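Esterase (PDB 4TX1) is a carbohydrate acetylesterase of the SGNH-hydrolase family, which probably also cleaves aryl esters. Local coordinates at residues Pro83-Phe97 and His129-Ile143. Residues are numbered along the deposited sequence; the frame is centred on the assembly and turned at random.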
loop_
_atom_site.group_PDB
_atom_site.type_symbol
_atom_site.label_atom_id
_atom_site.label_comp_id
_atom_site.label_asym_id
_atom_site.label_seq_id
_atom_site.Cartn_x
_atom_site.Cartn_y
_atom_site.Cartn_z
ATOM N N PRO A 83 12.619 -8.421 1.252
ATOM C CA PRO A 83 12.111 -9.705 1.734
ATOM C C PRO A 83 11.668 -10.674 0.656
ATOM O O PRO A 83 11.959 -11.860 0.746
ATOM C CB PRO A 83 10.976 -9.306 2.674
ATOM C CG PRO A 83 11.339 -7.956 3.161
ATOM C CD PRO A 83 11.951 -7.285 1.907
ATOM N N THR A 84 10.971 -10.195 -0.364
ATOM C CA THR A 84 10.527 -11.000 -1.468
ATOM C C THR A 84 11.704 -11.565 -2.257
ATOM O O THR A 84 11.690 -12.771 -2.603
ATOM C CB THR A 84 9.665 -10.184 -2.400
ATOM O OG1 THR A 84 8.498 -9.743 -1.631
ATOM C CG2 THR A 84 9.211 -10.974 -3.624
ATOM N N VAL A 85 12.768 -10.783 -2.430
ATOM C CA VAL A 85 14.001 -11.264 -3.078
ATOM C C VAL A 85 14.736 -12.319 -2.251
ATOM O O VAL A 85 15.121 -13.394 -2.749
ATOM C CB VAL A 85 14.860 -10.072 -3.438
ATOM C CG1 VAL A 85 16.186 -10.502 -4.107
ATOM C CG2 VAL A 85 14.073 -9.206 -4.439
ATOM N N LEU A 86 14.826 -12.075 -0.946
ATOM C CA LEU A 86 15.478 -13.068 -0.050
ATOM C C LEU A 86 14.731 -14.400 -0.109
ATOM O O LEU A 86 15.277 -15.498 -0.195
ATOM C CB LEU A 86 15.478 -12.535 1.345
ATOM C CG LEU A 86 16.369 -11.352 1.671
ATOM C CD1 LEU A 86 16.141 -10.839 3.093
ATOM C CD2 LEU A 86 17.906 -11.558 1.420
ATOM N N HIS A 87 13.430 -14.297 -0.099
ATOM C CA HIS A 87 12.591 -15.453 -0.042
ATOM C C HIS A 87 12.647 -16.280 -1.320
ATOM O O HIS A 87 12.602 -17.493 -1.263
ATOM C CB HIS A 87 11.121 -15.061 0.293
ATOM C CG HIS A 87 10.393 -16.067 1.144
ATOM N ND1 HIS A 87 10.595 -16.199 2.522
ATOM C CD2 HIS A 87 9.406 -16.918 0.807
ATOM C CE1 HIS A 87 9.772 -17.139 2.972
ATOM N NE2 HIS A 87 9.037 -17.584 1.974
ATOM N N THR A 88 12.721 -15.606 -2.459
ATOM C CA THR A 88 12.830 -16.234 -3.754
ATOM C C THR A 88 14.133 -17.012 -3.888
ATOM O O THR A 88 14.215 -18.025 -4.611
ATOM C CB THR A 88 12.872 -15.096 -4.814
ATOM O OG1 THR A 88 11.582 -14.415 -4.796
ATOM C CG2 THR A 88 13.113 -15.684 -6.195
ATOM N N HIS A 89 15.185 -16.529 -3.282
ATOM C CA HIS A 89 16.525 -17.092 -3.573
ATOM C C HIS A 89 17.114 -17.913 -2.428
ATOM O O HIS A 89 18.232 -18.467 -2.588
ATOM C CB HIS A 89 17.461 -15.970 -4.045
ATOM C CG HIS A 89 17.064 -15.372 -5.351
ATOM N ND1 HIS A 89 16.892 -16.117 -6.499
ATOM C CD2 HIS A 89 16.696 -14.091 -5.671
ATOM C CE1 HIS A 89 16.469 -15.318 -7.477
ATOM N NE2 HIS A 89 16.335 -14.083 -6.993
ATOM N N ALA A 90 16.414 -17.927 -1.285
ATOM C CA ALA A 90 16.838 -18.675 -0.109
ATOM C C ALA A 90 16.995 -20.157 -0.474
ATOM O O ALA A 90 16.250 -20.707 -1.229
ATOM C CB ALA A 90 15.827 -18.514 1.027
ATOM N N PRO A 91 17.923 -20.830 0.196
ATOM C CA PRO A 91 18.807 -20.386 1.243
ATOM C C PRO A 91 20.059 -19.742 0.690
ATOM O O PRO A 91 20.560 -20.164 -0.360
ATOM C CB PRO A 91 19.187 -21.721 1.950
ATOM C CG PRO A 91 19.118 -22.701 0.891
ATOM C CD PRO A 91 17.923 -22.307 0.054
ATOM N N LEU A 92 20.519 -18.690 1.373
ATOM C CA LEU A 92 21.643 -17.913 0.919
ATOM C C LEU A 92 22.818 -18.030 1.896
ATOM O O LEU A 92 22.604 -17.976 3.107
ATOM C CB LEU A 92 21.235 -16.431 0.761
ATOM C CG LEU A 92 20.145 -16.178 -0.312
ATOM C CD1 LEU A 92 19.536 -14.758 -0.032
ATOM C CD2 LEU A 92 20.822 -16.275 -1.635
ATOM N N ASP A 93 24.006 -18.087 1.338
ATOM C CA ASP A 93 25.268 -18.063 2.122
ATOM C C ASP A 93 25.847 -16.684 2.323
ATOM O O ASP A 93 26.405 -16.381 3.381
ATOM C CB ASP A 93 26.299 -19.008 1.481
ATOM C CG ASP A 93 25.790 -20.437 1.449
ATOM O OD1 ASP A 93 25.555 -21.015 2.519
ATOM O OD2 ASP A 93 25.456 -20.920 0.381
ATOM N N LEU A 94 25.590 -15.774 1.361
ATOM C CA LEU A 94 26.078 -14.430 1.419
ATOM C C LEU A 94 25.153 -13.485 0.661
ATOM O O LEU A 94 24.764 -13.799 -0.457
ATOM C CB LEU A 94 27.426 -14.306 0.692
ATOM C CG LEU A 94 28.182 -13.002 0.670
ATOM C CD1 LEU A 94 28.555 -12.423 2.041
ATOM C CD2 LEU A 94 29.435 -13.173 -0.255
ATOM N N ILE A 95 24.903 -12.359 1.276
ATOM C CA ILE A 95 24.182 -11.253 0.584
ATOM C C ILE A 95 25.233 -10.178 0.418
ATOM O O ILE A 95 25.881 -9.757 1.415
ATOM C CB ILE A 95 22.982 -10.761 1.406
ATOM C CG1 ILE A 95 21.959 -11.923 1.504
ATOM C CG2 ILE A 95 22.411 -9.514 0.684
ATOM C CD1 ILE A 95 21.963 -12.751 2.687
ATOM N N VAL A 96 25.403 -9.690 -0.803
ATOM C CA VAL A 96 26.273 -8.557 -1.109
ATOM C C VAL A 96 25.426 -7.334 -1.486
ATOM O O VAL A 96 24.708 -7.415 -2.496
ATOM C CB VAL A 96 27.218 -8.887 -2.305
ATOM C CG1 VAL A 96 28.221 -7.703 -2.525
ATOM C CG2 VAL A 96 27.923 -10.239 -1.962
ATOM N N PHE A 97 25.530 -6.262 -0.724
ATOM C CA PHE A 97 24.804 -5.019 -1.001
ATOM C C PHE A 97 25.727 -4.031 -1.696
ATOM O O PHE A 97 26.863 -3.792 -1.261
ATOM C CB PHE A 97 24.307 -4.357 0.253
ATOM C CG PHE A 97 23.212 -5.131 0.978
ATOM C CD1 PHE A 97 21.988 -5.319 0.365
ATOM C CD2 PHE A 97 23.372 -5.627 2.249
ATOM C CE1 PHE A 97 20.981 -5.959 0.991
ATOM C CE2 PHE A 97 22.362 -6.254 2.939
ATOM C CZ PHE A 97 21.157 -6.491 2.277
ATOM N N HIS A 129 14.847 -12.263 8.600
ATOM C CA HIS A 129 14.004 -12.856 7.602
ATOM C C HIS A 129 13.474 -14.197 8.042
ATOM O O HIS A 129 14.254 -15.007 8.580
ATOM C CB HIS A 129 14.747 -12.987 6.236
ATOM C CG HIS A 129 13.805 -13.337 5.131
ATOM N ND1 HIS A 129 12.953 -12.410 4.575
ATOM C CD2 HIS A 129 13.462 -14.531 4.582
ATOM C CE1 HIS A 129 12.153 -13.009 3.713
ATOM N NE2 HIS A 129 12.408 -14.308 3.717
ATOM N N ASP A 130 12.208 -14.487 7.759
ATOM C CA ASP A 130 11.604 -15.793 8.024
ATOM C C ASP A 130 11.777 -16.705 6.829
ATOM O O ASP A 130 10.971 -16.767 5.915
ATOM C CB ASP A 130 10.118 -15.633 8.401
ATOM C CG ASP A 130 9.508 -16.932 8.934
ATOM O OD1 ASP A 130 10.257 -17.732 9.572
ATOM O OD2 ASP A 130 8.295 -17.121 8.736
ATOM N N TRP A 131 12.896 -17.414 6.844
ATOM C CA TRP A 131 13.341 -18.161 5.708
ATOM C C TRP A 131 12.324 -19.274 5.309
ATOM O O TRP A 131 11.627 -19.753 6.157
ATOM C CB TRP A 131 14.734 -18.741 5.981
ATOM C CG TRP A 131 15.730 -17.707 6.279
ATOM C CD1 TRP A 131 16.269 -17.411 7.474
ATOM C CD2 TRP A 131 16.315 -16.819 5.341
ATOM N NE1 TRP A 131 17.150 -16.379 7.366
ATOM C CE2 TRP A 131 17.200 -15.993 6.057
ATOM C CE3 TRP A 131 16.184 -16.634 3.977
ATOM C CZ2 TRP A 131 17.930 -14.977 5.462
ATOM C CZ3 TRP A 131 16.918 -15.620 3.382
ATOM C CH2 TRP A 131 17.816 -14.832 4.131
ATOM N N PRO A 132 12.259 -19.646 4.028
ATOM C CA PRO A 132 11.197 -20.534 3.556
ATOM C C PRO A 132 11.274 -21.962 4.034
ATOM O O PRO A 132 10.226 -22.687 3.944
ATOM C CB PRO A 132 11.369 -20.562 2.053
ATOM C CG PRO A 132 12.627 -19.902 1.774
ATOM C CD PRO A 132 12.942 -18.987 2.903
ATOM N N THR A 133 12.450 -22.410 4.335
ATOM C CA THR A 133 12.596 -23.730 4.821
ATOM C C THR A 133 13.522 -23.607 5.960
ATOM O O THR A 133 14.350 -22.732 6.000
ATOM C CB THR A 133 13.126 -24.740 3.788
ATOM O OG1 THR A 133 14.359 -24.303 3.241
ATOM C CG2 THR A 133 12.095 -24.936 2.692
ATOM N N GLU A 134 13.415 -24.470 6.977
ATOM C CA GLU A 134 14.248 -24.354 8.220
ATOM C C GLU A 134 15.724 -24.169 7.932
ATOM O O GLU A 134 16.242 -24.757 7.036
ATOM C CB GLU A 134 14.075 -25.539 9.205
ATOM C CG GLU A 134 15.095 -25.525 10.358
ATOM C CD GLU A 134 15.123 -26.761 11.282
ATOM O OE1 GLU A 134 14.638 -26.633 12.433
ATOM O OE2 GLU A 134 15.651 -27.829 10.880
ATOM N N THR A 135 16.404 -23.364 8.728
ATOM C CA THR A 135 17.659 -22.789 8.248
ATOM C C THR A 135 19.096 -23.218 8.676
ATOM O O THR A 135 19.771 -23.757 7.819
ATOM C CB THR A 135 17.448 -21.307 7.816
ATOM O OG1 THR A 135 17.422 -21.272 6.396
ATOM C CG2 THR A 135 18.485 -20.374 8.308
ATOM N N GLU A 136 19.560 -23.169 9.930
ATOM C CA GLU A 136 19.325 -22.204 10.994
ATOM C C GLU A 136 20.413 -21.140 11.018
ATOM O O GLU A 136 20.344 -20.181 11.785
ATOM C CB GLU A 136 19.404 -22.893 12.346
ATOM C CG GLU A 136 19.275 -21.947 13.531
ATOM C CD GLU A 136 20.348 -22.151 14.582
ATOM O OE1 GLU A 136 20.947 -23.258 14.634
ATOM O OE2 GLU A 136 20.589 -21.209 15.358
ATOM N N GLU A 137 21.416 -21.370 10.175
ATOM C CA GLU A 137 22.614 -20.552 9.975
ATOM C C GLU A 137 22.356 -19.362 9.120
ATOM O O GLU A 137 22.119 -19.553 7.960
ATOM C CB GLU A 137 23.637 -21.400 9.225
ATOM C CG GLU A 137 24.762 -21.894 10.092
ATOM C CD GLU A 137 24.271 -22.719 11.277
ATOM O OE1 GLU A 137 25.084 -23.479 11.849
ATOM O OE2 GLU A 137 23.089 -22.627 11.635
ATOM N N GLY A 138 22.355 -18.169 9.716
ATOM C CA GLY A 138 22.337 -16.891 9.072
ATOM C C GLY A 138 23.323 -16.684 7.925
ATOM O O GLY A 138 24.437 -17.136 7.943
ATOM N N PRO A 139 22.877 -16.013 6.884
ATOM C CA PRO A 139 23.814 -15.687 5.828
ATOM C C PRO A 139 24.826 -14.656 6.310
ATOM O O PRO A 139 24.545 -13.851 7.199
ATOM C CB PRO A 139 22.949 -15.099 4.724
ATOM C CG PRO A 139 21.562 -15.111 5.194
ATOM C CD PRO A 139 21.494 -16.020 6.374
ATOM N N GLU A 140 26.009 -14.692 5.705
ATOM C CA GLU A 140 26.956 -13.625 5.872
ATOM C C GLU A 140 26.487 -12.423 5.033
ATOM O O GLU A 140 25.740 -12.590 4.075
ATOM C CB GLU A 140 28.323 -14.071 5.343
ATOM C CG GLU A 140 28.885 -15.240 6.126
ATOM C CD GLU A 140 29.270 -14.835 7.528
ATOM O OE1 GLU A 140 29.801 -13.701 7.722
ATOM O OE2 GLU A 140 29.044 -15.661 8.455
ATOM N N ILE A 141 26.925 -11.252 5.424
ATOM C CA ILE A 141 26.562 -10.003 4.711
ATOM C C ILE A 141 27.796 -9.173 4.402
ATOM O O ILE A 141 28.625 -8.889 5.306
ATOM C CB ILE A 141 25.603 -9.194 5.589
ATOM C CG1 ILE A 141 24.303 -9.972 5.855
ATOM C CG2 ILE A 141 25.158 -7.919 4.849
ATOM C CD1 ILE A 141 23.363 -9.281 6.870
ATOM N N LEU A 142 27.911 -8.762 3.153
ATOM C CA LEU A 142 28.966 -7.879 2.670
ATOM C C LEU A 142 28.353 -6.541 2.235
ATOM O O LEU A 142 27.567 -6.546 1.240
ATOM C CB LEU A 142 29.665 -8.503 1.525
ATOM C CG LEU A 142 31.012 -8.046 1.014
ATOM C CD1 LEU A 142 31.474 -8.468 -0.367
ATOM C CD2 LEU A 142 31.817 -7.037 1.871
ATOM N N ILE A 143 28.808 -5.464 2.843
ATOM C CA ILE A 143 28.391 -4.106 2.524
ATOM C C ILE A 143 29.442 -3.517 1.574
ATOM O O ILE A 143 30.601 -3.366 1.936
ATOM C CB ILE A 143 28.219 -3.213 3.725
ATOM C CG1 ILE A 143 27.119 -3.815 4.609
ATOM C CG2 ILE A 143 27.907 -1.767 3.326
ATOM C CD1 ILE A 143 26.982 -3.240 5.997
HETATM O O HOH W 1 21.680 -19.445 5.345
#
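His87 and His129 meet rim to rim, their ring planes 61° apart, and share one nearly straight hydrogen bond: ND1 of His87 lies 2.9 Å from NE2 of His129, and either nitrogen could be the donor. The pair illustrates how a flat ring can be held at its edge by a hydrogen bond and over its face by a CH-pi contact. Leu86 lays its CB over the middle of the His129 ring, 4.0 Å from the centroid, while CD2 of the same imidazole rests on a face of Trp131, offset toward the rim. It is the His129 side-chain torsion, with CG anti to the backbone N (chi1 -168°), that carries the ring across to the helix and into these contacts. Replacing His129 by alanine is likely to leave His87 ND1 without this partner and to open a gap under Leu86 CB and beside the indole. Pro132 covers one face of the His87 ring with CB and CD, and its CD also presses on Ala90 CB at a tight 3.5 Å.

Beyond this cluster a water bridges Leu92 O and Glu137 O, and Ile95 CD1 packs closely against Pro139 CB, at 3.3 Å. The two segments then run as neighbouring parallel strands, the axes of 94-97 and 140-143 at 14°, with Leu142 N bonded to Ile95 O at 2.9 Å and Phe97 N to Leu142 O at 2.8 Å. Val96 and Leu142 lie side by side on one face; on the other, Phe97 CE2 touches Ile141 CG2 at 3.8 Å.

This is the central parallel sheet of the SGNH-hydrolase fold: strand 14-20 borders 94-98 on its other edge, helix 112-127 covers the face bearing Ile95, Phe97 and Ile141, and helix 205-223 packs on Leu94 and Leu142.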